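Local coordinates for pumilio homolog 23 (Arabidopsis thaliana, PDB 5WZJ), which binds RNA sequence-specifically through pumilio repeats packed into a right-handed superhelix, recognises an 18S rRNA sequence, and probably regulates translation and mRNA stability, at residues Ile396-Leu399 and Pro400-Phe404; Met425-Met428 and Gly429-Leu433; Phe437-Ser440 and Ser441-Gln445; Glu473-Ala477 and Ser478-Thr482. All coordinates share one frame; numbering follows the deposited sequence.

Interaction 1 of 4, residues Ile396-Leu399 and Pro400-Phe404; sequences ISIL and PRLLF
Ile-398 and Leu-402 meet because their first torsions send both chains the same way: CG1 of Ile-398 stands trans to its own backbone N (chi1 179°), while CG of Leu-402 lies beside its N (chi1 -80°). The two chains run side by side, and CD1 of Ile-398 reaches CD1 of Leu-402 at 3.7 Å. This is i to i+4 packing on the short helix 398-403, repeated one residue on, where CD1 of Leu-399 meets CG of Leu-403 at 4.0 Å at a slant. Arg-401 leaves the helix extended from CG to NE, so that its aliphatic part passes the start of the helix: CG lies 3.3 Å from Ser-397 O, and NE 3.8 Å from Ser-397 CB. Its NH1 is held by Val-388 O. Arg-401 N also bonds Ser-397 O, at 3.1 Å, while Leu-403 N bonds Leu-399 O almost in line with the carbonyl (2.9 Å, N-H...O 174°). Pro-400 sits in the first turn, where its missing N-H costs no helical bond; its CD presses tightly on Leu-399 CB (3.3 Å). A glycine here would probably open a gap beside Leu-399 and make the first turn more flexible. Ser-397, at the N-cap position, makes no capping bond with its side chain; Ser-450 of helix 445-453 instead bonds Leu-399 N. The chemistry is thus divided: backbone amides satisfy the carbonyls of the turn, while branched aliphatic ends give the helix a greasy flank toward Leu-433 and Leu-384.

Interaction 2 of 4, residues Met425-Met428 and Gly429-Leu433; sequences MHVM and GCLIL. With nucleotides of chain B.
Met-425 opens the lead-in to helix 427-436 by laying its CB against SG of Cys-430 (4.0 Å); the helix belongs to the all-helical superhelix of the PUF family and presents its first turn to the RNA. From CB onward the Met-425 chain runs extended, away from the helix toward Phe-404 and Trp-419. His-426 is the N-cap. Its CG lies trans to the backbone N (chi1 -167°), which brings the imidazole edge to the first-turn amides, and ND1 accepts from Gly-429 N at 3.0 Å. The donor sits only 9° out of the ring plane, so the bond fixes the turn of the ring. The carbonyl of His-426 takes the next amide, Cys-430 N, at 2.9 Å, and the histidine side chain also packs on a phosphate of the RNA. Val-427 follows, with CG1 touching CD1 of Leu-431 at 4.0 Å and U4 O4' of chain B at 3.5 Å; the two residues thus put an apolar patch beside the nucleotide, Leu-431 CD1 lying 3.8 Å from U4 O2. Met-428 bends at both chi2 and chi3, which carries its thioether past Leu-431 toward the RNA, SD lying 4.2 Å from CD1 of Leu-431. From there its methyl carries on to U5 of chain B, where CE rests 3.3 Å from the sugar oxygen O4' and close to the base oxygen O2.

Interaction 3 of 4, residues Phe437-Ser440 and Ser441-Gln445; sequences FKFS and SDHIQ
Ile-444 is the side chain on which Phe-437 and Phe-439 converge. Its CB points back toward residues 437-440, and the two branches then part. CG2 settles on CB of Phe-439 at 3.7 Å, with CD2 of that ring a little farther off. CG1, set between the backbone N and the carbonyl carbon (chi1 58°), lies 3.7 Å from Ser-440 O. From it CD1, the tip, reaches CD1 of Phe-437 at 3.9 Å and stands equally near Phe-439 O. The methyls meet both rings obliquely. The chain between helices 427-436 and 445-453 is folded here by a 3-10 turn at 441-443: His-443 N bonds Ser-440 O at 2.9 Å, coming from above the carbonyl plane. The hydroxyl of Ser-440 takes the amide between, Asp-442 N to OG at 3.2 Å, on a moderately bent path (142°). At the far side of the turn Ser-441 O receives two donors from opposite faces of its plane, Ile-444 N and NE2 of Gln-445, the latter at 2.9 Å and nearly straight (172°). The Phe-439 ring is covered further by helices 360-373 and 377-388, while Phe-437 packs on helices 445-453 and 468-477.

Interaction 4 of 4, residues Glu473-Ala477 and Ser478-Thr482; sequences EAFLA and SDAAT. With nucleotides of chain B.
Phe-475 and Ser-478 meet in the last part of helix 468-477 and the chain that follows, the serine hydroxyl lying obliquely to the phenyl ring, nearest its CD1, while it binds the phenylalanine's own carbonyl. OG donates to Phe-475 O at 2.6 Å, in the carbonyl plane and on a lone pair; Ser-478 N reaches the same oxygen at 3.0 Å from well above that plane, so two bonds grip one acceptor. OG in turn accepts from Ala-480 N at 3.1 Å (165°), an ST turn that brings the chain back to the ring, where CB of Ala-480 meets CE1 of Phe-475 obliquely, at 3.6 Å. Without the hydroxyl of Ser-478, as with an alanine here, Phe-475 O would probably keep one donor of two and Ala-480 N would lose its acceptor, letting the turn drift from the ring. Glu-473 points away from this corner, extended beyond CG, and holds guanine G2 of chain B with both oxygens: OE1 takes N1 and OE2 takes N2, each at 2.8 Å. Lys-511, by a salt bridge to OE1, and Thr-508, by a bond to OE2, both on helix 503-514, help to fix the carboxylate. A glutamate on a repeat helix matched to the Watson-Crick edge of a guanine is the classic base-reading device of pumilio repeats, here in Pumilio 7.

Overall arrangement
Interactions 2 and 4 face the RNA of chain B: interaction 2 packs on U4 and U5, interaction 4 hydrogen-bonds G2. Their centres are 17 Å apart and their nearest atoms about 5 Å. Each is backed by a contact set farther from the RNA, 1 behind 2 and 3 behind 4, with nearest atoms about 9 and 11 Å from it. Interactions 1 and 2, centres 10 Å apart, share a probable hydrogen bond from His-426 N to Leu-403 O (2.8 Å) and packing of Leu-399 CD1 on Leu-433 CD1 (3.5 Å). Interactions 3 and 4, also 10 Å apart, meet where Phe-437 O touches Ser-478 CB (3.2 Å) and Ser-441 N makes a weak bond to Asp-479 OD1. Leu-399 and Phe-437 link interactions 1 and 3.

Interaction 1 of 4, residues Ile396-Leu399 and Pro400-Phe404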
loop_
_atom_site.group_PDB
_atom_site.type_symbol
_atom_site.label_atom_id
_atom_site.label_comp_id
_atom_site.label_asym_id
_atom_site.label_seq_id
_atom_site.Cartn_x
_atom_site.Cartn_y
_atom_site.Cartn_z
ATOM N N ILE A 396 -31.900 11.629 -2.801
ATOM C CA ILE A 396 -31.519 12.387 -1.610
ATOM C C ILE A 396 -30.726 11.519 -0.630
ATOM O O ILE A 396 -30.016 12.040 0.237
ATOM C CB ILE A 396 -32.778 12.998 -0.939
ATOM C CG1 ILE A 396 -32.397 14.001 0.157
ATOM C CG2 ILE A 396 -33.653 11.904 -0.368
ATOM C CD1 ILE A 396 -31.754 15.277 -0.360
ATOM N N SER A 397 -30.799 10.198 -0.772
ATOM C CA SER A 397 -30.136 9.274 0.137
ATOM C C SER A 397 -28.799 8.771 -0.400
ATOM O O SER A 397 -28.275 7.772 0.104
ATOM C CB SER A 397 -31.062 8.096 0.445
ATOM O OG SER A 397 -32.164 8.541 1.214
ATOM N N ILE A 398 -28.232 9.433 -1.408
ATOM C CA ILE A 398 -27.001 8.909 -1.992
ATOM C C ILE A 398 -25.890 8.842 -0.944
ATOM O O ILE A 398 -25.138 7.862 -0.886
ATOM C CB ILE A 398 -26.601 9.730 -3.235
ATOM C CG1 ILE A 398 -25.304 9.193 -3.844
ATOM C CG2 ILE A 398 -26.452 11.179 -2.897
ATOM C CD1 ILE A 398 -25.412 7.757 -4.320
ATOM N N LEU A 399 -25.788 9.856 -0.073
ATOM C CA LEU A 399 -24.720 9.840 0.926
ATOM C C LEU A 399 -24.892 8.716 1.922
ATOM O O LEU A 399 -23.949 7.902 2.088
ATOM C CB LEU A 399 -24.606 11.214 1.607
ATOM C CG LEU A 399 -23.272 11.946 1.425
ATOM C CD1 LEU A 399 -22.089 11.091 1.914
ATOM C CD2 LEU A 399 -23.079 12.352 -0.041
ATOM N N PRO A 400 -26.019 8.559 2.635
ATOM C CA PRO A 400 -26.149 7.431 3.566
ATOM C C PRO A 400 -25.894 6.076 2.924
ATOM O O PRO A 400 -25.270 5.208 3.544
ATOM C CB PRO A 400 -27.600 7.536 4.062
ATOM C CG PRO A 400 -27.964 8.958 3.892
ATOM C CD PRO A 400 -27.223 9.422 2.658
ATOM N N ARG A 401 -26.365 5.872 1.694
ATOM C CA ARG A 401 -26.195 4.567 1.075
ATOM C C ARG A 401 -24.735 4.288 0.743
ATOM O O ARG A 401 -24.294 3.142 0.848
ATOM C CB ARG A 401 -27.072 4.457 -0.172
ATOM C CG ARG A 401 -28.573 4.496 0.153
ATOM C CD ARG A 401 -29.425 4.477 -1.086
ATOM N NE ARG A 401 -30.846 4.519 -0.747
ATOM C CZ ARG A 401 -31.830 4.298 -1.614
ATOM N NH1 ARG A 401 -31.553 4.009 -2.882
ATOM N NH2 ARG A 401 -33.094 4.357 -1.210
ATOM N N LEU A 402 -23.967 5.311 0.367
ATOM C CA LEU A 402 -22.554 5.072 0.082
ATOM C C LEU A 402 -21.741 4.930 1.362
ATOM O O LEU A 402 -20.810 4.119 1.420
ATOM C CB LEU A 402 -21.986 6.197 -0.784
ATOM C CG LEU A 402 -22.292 6.099 -2.281
ATOM C CD1 LEU A 402 -21.968 7.405 -2.973
ATOM C CD2 LEU A 402 -21.534 4.947 -2.931
ATOM N N LEU A 403 -22.075 5.707 2.399
ATOM C CA LEU A 403 -21.420 5.528 3.696
ATOM C C LEU A 403 -21.569 4.107 4.229
ATOM O O LEU A 403 -20.663 3.601 4.904
ATOM C CB LEU A 403 -21.985 6.517 4.717
ATOM C CG LEU A 403 -21.684 7.995 4.477
ATOM C CD1 LEU A 403 -22.529 8.829 5.442
ATOM C CD2 LEU A 403 -20.170 8.277 4.648
ATOM N N PHE A 404 -22.701 3.457 3.958
ATOM C CA PHE A 404 -22.949 2.104 4.443
ATOM C C PHE A 404 -23.195 1.174 3.266
ATOM O O PHE A 404 -24.172 0.420 3.264
ATOM C CB PHE A 404 -24.163 2.056 5.379
ATOM C CG PHE A 404 -23.977 2.771 6.684
ATOM C CD1 PHE A 404 -23.134 2.262 7.656
ATOM C CD2 PHE A 404 -24.684 3.930 6.955
ATOM C CE1 PHE A 404 -22.976 2.908 8.868
ATOM C CE2 PHE A 404 -24.536 4.583 8.160
ATOM C CZ PHE A 404 -23.682 4.072 9.126
#

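Interaction 2 of 4, residues Met425-Met428 and Gly429-Leu433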
loop_
_atom_site.group_PDB
_atom_site.type_symbol
_atom_site.label_atom_id
_atom_site.label_comp_id
_atom_site.label_asym_id
_atom_site.label_seq_id
_atom_site.Cartn_x
_atom_site.Cartn_y
_atom_site.Cartn_z
ATOM N N MET A 425 -18.731 2.414 9.237
ATOM C CA MET A 425 -19.006 2.785 7.855
ATOM C C MET A 425 -18.047 2.085 6.888
ATOM O O MET A 425 -16.980 1.595 7.265
ATOM C CB MET A 425 -18.933 4.298 7.693
ATOM C CG MET A 425 -20.155 4.963 8.301
ATOM S SD MET A 425 -20.082 6.753 8.379
ATOM C CE MET A 425 -21.751 7.085 8.976
ATOM N N HIS A 426 -18.443 2.070 5.615
ATOM C CA HIS A 426 -17.797 1.264 4.587
ATOM C C HIS A 426 -16.549 1.961 4.060
ATOM O O HIS A 426 -16.616 3.108 3.603
ATOM C CB HIS A 426 -18.794 1.022 3.454
ATOM C CG HIS A 426 -18.372 -0.036 2.484
ATOM N ND1 HIS A 426 -17.801 0.259 1.265
ATOM C CD2 HIS A 426 -18.463 -1.388 2.544
ATOM C CE1 HIS A 426 -17.550 -0.866 0.616
ATOM N NE2 HIS A 426 -17.941 -1.879 1.371
ATOM N N VAL A 427 -15.412 1.258 4.085
ATOM C CA VAL A 427 -14.142 1.914 3.763
ATOM C C VAL A 427 -14.124 2.395 2.312
ATOM O O VAL A 427 -13.800 3.556 2.030
ATOM C CB VAL A 427 -12.952 0.981 4.076
ATOM C CG1 VAL A 427 -11.655 1.583 3.541
ATOM C CG2 VAL A 427 -12.827 0.786 5.589
ATOM N N MET A 428 -14.471 1.522 1.365
ATOM C CA MET A 428 -14.356 1.924 -0.033
ATOM C C MET A 428 -15.439 2.932 -0.409
ATOM O O MET A 428 -15.187 3.861 -1.189
ATOM C CB MET A 428 -14.412 0.694 -0.945
ATOM C CG MET A 428 -14.181 1.019 -2.412
ATOM S SD MET A 428 -12.565 1.762 -2.734
ATOM C CE MET A 428 -11.498 0.341 -2.502
ATOM N N GLY A 429 -16.643 2.781 0.149
ATOM C CA GLY A 429 -17.669 3.786 -0.074
ATOM C C GLY A 429 -17.226 5.156 0.401
ATOM O O GLY A 429 -17.428 6.160 -0.285
ATOM N N CYS A 430 -16.573 5.209 1.566
ATOM C CA CYS A 430 -16.080 6.488 2.067
ATOM C C CYS A 430 -14.899 7.006 1.249
ATOM O O CYS A 430 -14.753 8.220 1.089
ATOM C CB CYS A 430 -15.717 6.364 3.545
ATOM S SG CYS A 430 -17.154 6.172 4.620
ATOM N N LEU A 431 -14.070 6.114 0.692
ATOM C CA LEU A 431 -13.008 6.565 -0.206
ATOM C C LEU A 431 -13.578 7.109 -1.514
ATOM O O LEU A 431 -13.086 8.118 -2.033
ATOM C CB LEU A 431 -12.011 5.430 -0.488
ATOM C CG LEU A 431 -11.103 5.011 0.680
ATOM C CD1 LEU A 431 -10.444 3.646 0.391
ATOM C CD2 LEU A 431 -10.033 6.067 0.961
ATOM N N ILE A 432 -14.601 6.448 -2.069
ATOM C CA ILE A 432 -15.292 6.988 -3.239
ATOM C C ILE A 432 -15.768 8.411 -2.956
ATOM O O ILE A 432 -15.539 9.338 -3.743
ATOM C CB ILE A 432 -16.465 6.073 -3.631
ATOM C CG1 ILE A 432 -15.940 4.740 -4.159
ATOM C CG2 ILE A 432 -17.348 6.741 -4.690
ATOM C CD1 ILE A 432 -17.024 3.711 -4.407
ATOM N N LEU A 433 -16.389 8.606 -1.790
ATOM C CA LEU A 433 -16.933 9.912 -1.419
ATOM C C LEU A 433 -15.827 10.946 -1.247
ATOM O O LEU A 433 -15.999 12.112 -1.619
ATOM C CB LEU A 433 -17.754 9.773 -0.135
ATOM C CG LEU A 433 -19.104 9.059 -0.298
ATOM C CD1 LEU A 433 -19.669 8.648 1.061
ATOM C CD2 LEU A 433 -20.093 9.981 -1.016
ATOM P P U B 5 -8.120 -2.628 3.249
ATOM O OP1 U B 5 -8.846 -3.166 4.423
ATOM O OP2 U B 5 -6.841 -3.217 2.777
ATOM O "O5'" U B 5 -9.119 -2.604 2.008
ATOM C "C5'" U B 5 -10.413 -2.027 2.134
ATOM C "C4'" U B 5 -11.341 -2.524 1.055
ATOM O "O4'" U B 5 -10.902 -1.999 -0.227
ATOM C "C3'" U B 5 -11.385 -4.040 0.899
ATOM O "O3'" U B 5 -12.679 -4.405 0.449
ATOM C "C2'" U B 5 -10.375 -4.288 -0.222
ATOM O "O2'" U B 5 -10.566 -5.495 -0.925
ATOM C "C1'" U B 5 -10.610 -3.069 -1.110
ATOM N N1 U B 5 -9.450 -2.667 -1.918
ATOM C C2 U B 5 -9.655 -2.532 -3.277
ATOM O O2 U B 5 -10.727 -2.759 -3.801
ATOM N N3 U B 5 -8.561 -2.138 -4.003
ATOM C C4 U B 5 -7.306 -1.864 -3.507
ATOM O O4 U B 5 -6.434 -1.518 -4.297
ATOM C C5 U B 5 -7.167 -2.013 -2.090
ATOM C C6 U B 5 -8.222 -2.396 -1.352
ATOM P P U B 4 -7.516 0.215 9.248
ATOM O OP1 U B 4 -7.734 -1.145 9.800
ATOM O OP2 U B 4 -6.275 0.999 9.488
ATOM O "O5'" U B 4 -7.628 0.119 7.667
ATOM C "C5'" U B 4 -8.805 -0.375 7.043
ATOM C "C4'" U B 4 -8.761 -0.092 5.566
ATOM O "O4'" U B 4 -8.729 1.349 5.374
ATOM C "C3'" U B 4 -7.529 -0.648 4.844
ATOM O "O3'" U B 4 -7.885 -1.075 3.538
ATOM C "C2'" U B 4 -6.621 0.567 4.723
ATOM O "O2'" U B 4 -5.713 0.528 3.640
ATOM C "C1'" U B 4 -7.637 1.690 4.548
ATOM N N1 U B 4 -7.101 2.998 4.942
ATOM C C2 U B 4 -7.050 3.947 3.943
ATOM O O2 U B 4 -7.472 3.744 2.812
ATOM N N3 U B 4 -6.506 5.148 4.324
ATOM C C4 U B 4 -5.998 5.470 5.565
ATOM O O4 U B 4 -5.546 6.604 5.728
ATOM C C5 U B 4 -6.067 4.420 6.546
ATOM C C6 U B 4 -6.597 3.237 6.206
#

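Interaction 3 of 4, residues Phe437-Ser440 and Ser441-Gln445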
loop_
_atom_site.group_PDB
_atom_site.type_symbol
_atom_site.label_atom_id
_atom_site.label_comp_id
_atom_site.label_asym_id
_atom_site.label_seq_id
_atom_site.Cartn_x
_atom_site.Cartn_y
_atom_site.Cartn_z
ATOM N N PHE A 437 -15.718 14.440 -3.573
ATOM C CA PHE A 437 -15.677 15.827 -3.135
ATOM C C PHE A 437 -14.440 16.568 -3.621
ATOM O O PHE A 437 -14.276 17.751 -3.300
ATOM C CB PHE A 437 -15.829 15.905 -1.608
ATOM C CG PHE A 437 -17.252 15.672 -1.165
ATOM C CD1 PHE A 437 -18.256 16.543 -1.581
ATOM C CD2 PHE A 437 -17.603 14.555 -0.414
ATOM C CE1 PHE A 437 -19.590 16.324 -1.232
ATOM C CE2 PHE A 437 -18.938 14.326 -0.051
ATOM C CZ PHE A 437 -19.930 15.211 -0.464
ATOM N N LYS A 438 -13.602 15.930 -4.431
ATOM C CA LYS A 438 -12.541 16.647 -5.117
ATOM C C LYS A 438 -12.955 17.137 -6.500
ATOM O O LYS A 438 -12.245 17.967 -7.077
ATOM C CB LYS A 438 -11.287 15.765 -5.194
ATOM C CG LYS A 438 -10.583 15.645 -3.836
ATOM C CD LYS A 438 -9.503 14.578 -3.839
ATOM C CE LYS A 438 -8.413 14.899 -4.841
ATOM N NZ LYS A 438 -7.541 13.714 -5.095
ATOM N N PHE A 439 -14.084 16.669 -7.041
ATOM C CA PHE A 439 -14.601 17.236 -8.284
ATOM C C PHE A 439 -15.043 18.689 -8.078
ATOM O O PHE A 439 -15.367 19.121 -6.965
ATOM C CB PHE A 439 -15.793 16.427 -8.813
ATOM C CG PHE A 439 -15.430 15.074 -9.388
ATOM C CD1 PHE A 439 -14.949 14.957 -10.687
ATOM C CD2 PHE A 439 -15.597 13.921 -8.637
ATOM C CE1 PHE A 439 -14.630 13.713 -11.222
ATOM C CE2 PHE A 439 -15.283 12.671 -9.167
ATOM C CZ PHE A 439 -14.802 12.567 -10.461
ATOM N N SER A 440 -15.054 19.440 -9.176
ATOM C CA SER A 440 -15.756 20.716 -9.229
ATOM C C SER A 440 -17.193 20.538 -8.752
ATOM O O SER A 440 -17.839 19.531 -9.054
ATOM C CB SER A 440 -15.735 21.260 -10.665
ATOM O OG SER A 440 -16.858 22.101 -10.924
ATOM N N SER A 441 -17.704 21.522 -8.005
ATOM C CA SER A 441 -19.062 21.395 -7.470
ATOM C C SER A 441 -20.111 21.288 -8.570
ATOM O O SER A 441 -21.193 20.742 -8.315
ATOM C CB SER A 441 -19.394 22.566 -6.534
ATOM O OG SER A 441 -19.516 23.780 -7.251
ATOM N N ASP A 442 -19.809 21.774 -9.787
ATOM C CA ASP A 442 -20.706 21.586 -10.934
ATOM C C ASP A 442 -21.057 20.122 -11.169
ATOM O O ASP A 442 -22.123 19.817 -11.716
ATOM C CB ASP A 442 -20.077 22.115 -12.231
ATOM C CG ASP A 442 -19.766 23.593 -12.188
ATOM O OD1 ASP A 442 -20.341 24.326 -11.355
ATOM O OD2 ASP A 442 -18.938 24.026 -13.019
ATOM N N HIS A 443 -20.161 19.203 -10.813
ATOM C CA HIS A 443 -20.366 17.805 -11.168
ATOM C C HIS A 443 -21.032 16.997 -10.072
ATOM O O HIS A 443 -21.401 15.843 -10.319
ATOM C CB HIS A 443 -19.028 17.140 -11.524
ATOM C CG HIS A 443 -18.334 17.779 -12.686
ATOM N ND1 HIS A 443 -19.008 18.196 -13.811
ATOM C CD2 HIS A 443 -17.030 18.090 -12.889
ATOM C CE1 HIS A 443 -18.149 18.724 -14.665
ATOM N NE2 HIS A 443 -16.942 18.672 -14.129
ATOM N N ILE A 444 -21.177 17.556 -8.873
ATOM C CA ILE A 444 -21.521 16.737 -7.719
ATOM C C ILE A 444 -22.618 17.387 -6.890
ATOM O O ILE A 444 -22.703 17.154 -5.679
ATOM C CB ILE A 444 -20.270 16.474 -6.853
ATOM C CG1 ILE A 444 -19.671 17.801 -6.399
ATOM C CG2 ILE A 444 -19.236 15.659 -7.655
ATOM C CD1 ILE A 444 -18.611 17.681 -5.311
ATOM N N GLN A 445 -23.476 18.194 -7.523
ATOM C CA GLN A 445 -24.579 18.800 -6.776
ATOM C C GLN A 445 -25.431 17.783 -6.012
ATOM O O GLN A 445 -25.769 18.058 -4.849
ATOM C CB GLN A 445 -25.434 19.660 -7.725
ATOM C CG GLN A 445 -24.704 20.945 -8.146
ATOM C CD GLN A 445 -24.437 21.865 -6.962
ATOM O OE1 GLN A 445 -25.379 22.361 -6.342
ATOM N NE2 GLN A 445 -23.157 22.088 -6.628
#

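Interaction 4 of 4, residues Glu473-Ala477 and Ser478-Thr482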
loop_
_atom_site.group_PDB
_atom_site.type_symbol
_atom_site.label_atom_id
_atom_site.label_comp_id
_atom_site.label_asym_id
_atom_site.label_seq_id
_atom_site.Cartn_x
_atom_site.Cartn_y
_atom_site.Cartn_z
ATOM N N GLU A 473 -14.495 15.819 5.985
ATOM C CA GLU A 473 -13.336 16.684 5.796
ATOM C C GLU A 473 -13.090 16.960 4.322
ATOM O O GLU A 473 -12.690 18.070 3.953
ATOM C CB GLU A 473 -12.095 16.063 6.451
ATOM C CG GLU A 473 -12.135 16.126 7.980
ATOM C CD GLU A 473 -11.093 15.237 8.642
ATOM O OE1 GLU A 473 -10.075 14.899 7.992
ATOM O OE2 GLU A 473 -11.304 14.868 9.812
ATOM N N ALA A 474 -13.323 15.967 3.463
ATOM C CA ALA A 474 -13.186 16.207 2.032
ATOM C C ALA A 474 -14.225 17.217 1.547
ATOM O O ALA A 474 -13.919 18.083 0.716
ATOM C CB ALA A 474 -13.306 14.885 1.263
ATOM N N PHE A 475 -15.462 17.117 2.048
ATOM C CA PHE A 475 -16.474 18.125 1.726
ATOM C C PHE A 475 -16.055 19.514 2.201
ATOM O O PHE A 475 -16.202 20.497 1.471
ATOM C CB PHE A 475 -17.817 17.738 2.345
ATOM C CG PHE A 475 -18.818 18.869 2.393
ATOM C CD1 PHE A 475 -19.446 19.307 1.239
ATOM C CD2 PHE A 475 -19.168 19.452 3.605
ATOM C CE1 PHE A 475 -20.386 20.336 1.284
ATOM C CE2 PHE A 475 -20.112 20.478 3.663
ATOM C CZ PHE A 475 -20.707 20.928 2.492
ATOM N N LEU A 476 -15.546 19.617 3.430
ATOM C CA LEU A 476 -15.099 20.913 3.942
ATOM C C LEU A 476 -13.981 21.512 3.096
ATOM O O LEU A 476 -13.871 22.744 2.992
ATOM C CB LEU A 476 -14.656 20.765 5.400
ATOM C CG LEU A 476 -15.817 20.482 6.368
ATOM C CD1 LEU A 476 -15.312 20.449 7.792
ATOM C CD2 LEU A 476 -16.902 21.551 6.231
ATOM N N ALA A 477 -13.150 20.670 2.476
ATOM C CA ALA A 477 -12.093 21.147 1.591
ATOM C C ALA A 477 -12.550 21.334 0.152
ATOM O O ALA A 477 -11.765 21.814 -0.664
ATOM C CB ALA A 477 -10.907 20.171 1.617
ATOM N N SER A 478 -13.784 20.960 -0.189
ATOM C CA SER A 478 -14.252 21.036 -1.566
ATOM C C SER A 478 -14.512 22.490 -1.950
ATOM O O SER A 478 -14.393 23.404 -1.134
ATOM C CB SER A 478 -15.527 20.212 -1.740
ATOM O OG SER A 478 -16.617 20.848 -1.084
ATOM N N ASP A 479 -14.908 22.730 -3.203
ATOM C CA ASP A 479 -15.389 24.063 -3.540
ATOM C C ASP A 479 -16.921 24.155 -3.494
ATOM O O ASP A 479 -17.519 24.943 -4.230
ATOM C CB ASP A 479 -14.832 24.535 -4.889
ATOM C CG ASP A 479 -15.432 23.809 -6.071
ATOM O OD1 ASP A 479 -15.971 22.707 -5.879
ATOM O OD2 ASP A 479 -15.356 24.341 -7.201
ATOM N N ALA A 480 -17.568 23.368 -2.632
ATOM C CA ALA A 480 -18.959 23.661 -2.292
ATOM C C ALA A 480 -19.057 25.063 -1.689
ATOM O O ALA A 480 -18.071 25.624 -1.201
ATOM C CB ALA A 480 -19.502 22.623 -1.313
ATOM N N ALA A 481 -20.265 25.629 -1.700
ATOM C CA ALA A 481 -20.438 26.987 -1.188
ATOM C C ALA A 481 -20.224 27.037 0.323
ATOM O O ALA A 481 -20.501 26.077 1.051
ATOM C CB ALA A 481 -21.831 27.526 -1.529
ATOM N N THR A 482 -19.729 28.184 0.796
ATOM C CA THR A 482 -19.443 28.329 2.221
ATOM C C THR A 482 -20.716 28.220 3.055
ATOM O O THR A 482 -20.681 27.700 4.173
ATOM C CB THR A 482 -18.745 29.670 2.488
ATOM O OG1 THR A 482 -19.521 30.719 1.911
ATOM C CG2 THR A 482 -17.366 29.696 1.858
ATOM P P G B 2 -1.600 8.369 13.847
ATOM O OP1 G B 2 -1.098 6.977 13.970
ATOM O OP2 G B 2 -0.880 9.350 12.999
ATOM O "O5'" G B 2 -3.093 8.247 13.302
ATOM C "C5'" G B 2 -4.144 7.794 14.143
ATOM C "C4'" G B 2 -5.464 7.802 13.410
ATOM O "O4'" G B 2 -5.859 9.156 13.100
ATOM C "C3'" G B 2 -5.477 7.083 12.071
ATOM O "O3'" G B 2 -5.704 5.697 12.266
ATOM C "C2'" G B 2 -6.606 7.777 11.295
ATOM O "O2'" G B 2 -7.845 7.110 11.506
ATOM C "C1'" G B 2 -6.672 9.167 11.955
ATOM N N9 G B 2 -6.282 10.289 11.079
ATOM C C8 G B 2 -5.053 10.684 10.590
ATOM N N7 G B 2 -5.122 11.764 9.843
ATOM C C5 G B 2 -6.478 12.096 9.847
ATOM C C6 G B 2 -7.194 13.156 9.223
ATOM O O6 G B 2 -6.756 14.056 8.504
ATOM N N1 G B 2 -8.560 13.099 9.498
ATOM C C2 G B 2 -9.171 12.145 10.266
ATOM N N2 G B 2 -10.493 12.253 10.426
ATOM N N3 G B 2 -8.522 11.154 10.863
ATOM C C4 G B 2 -7.196 11.197 10.606
#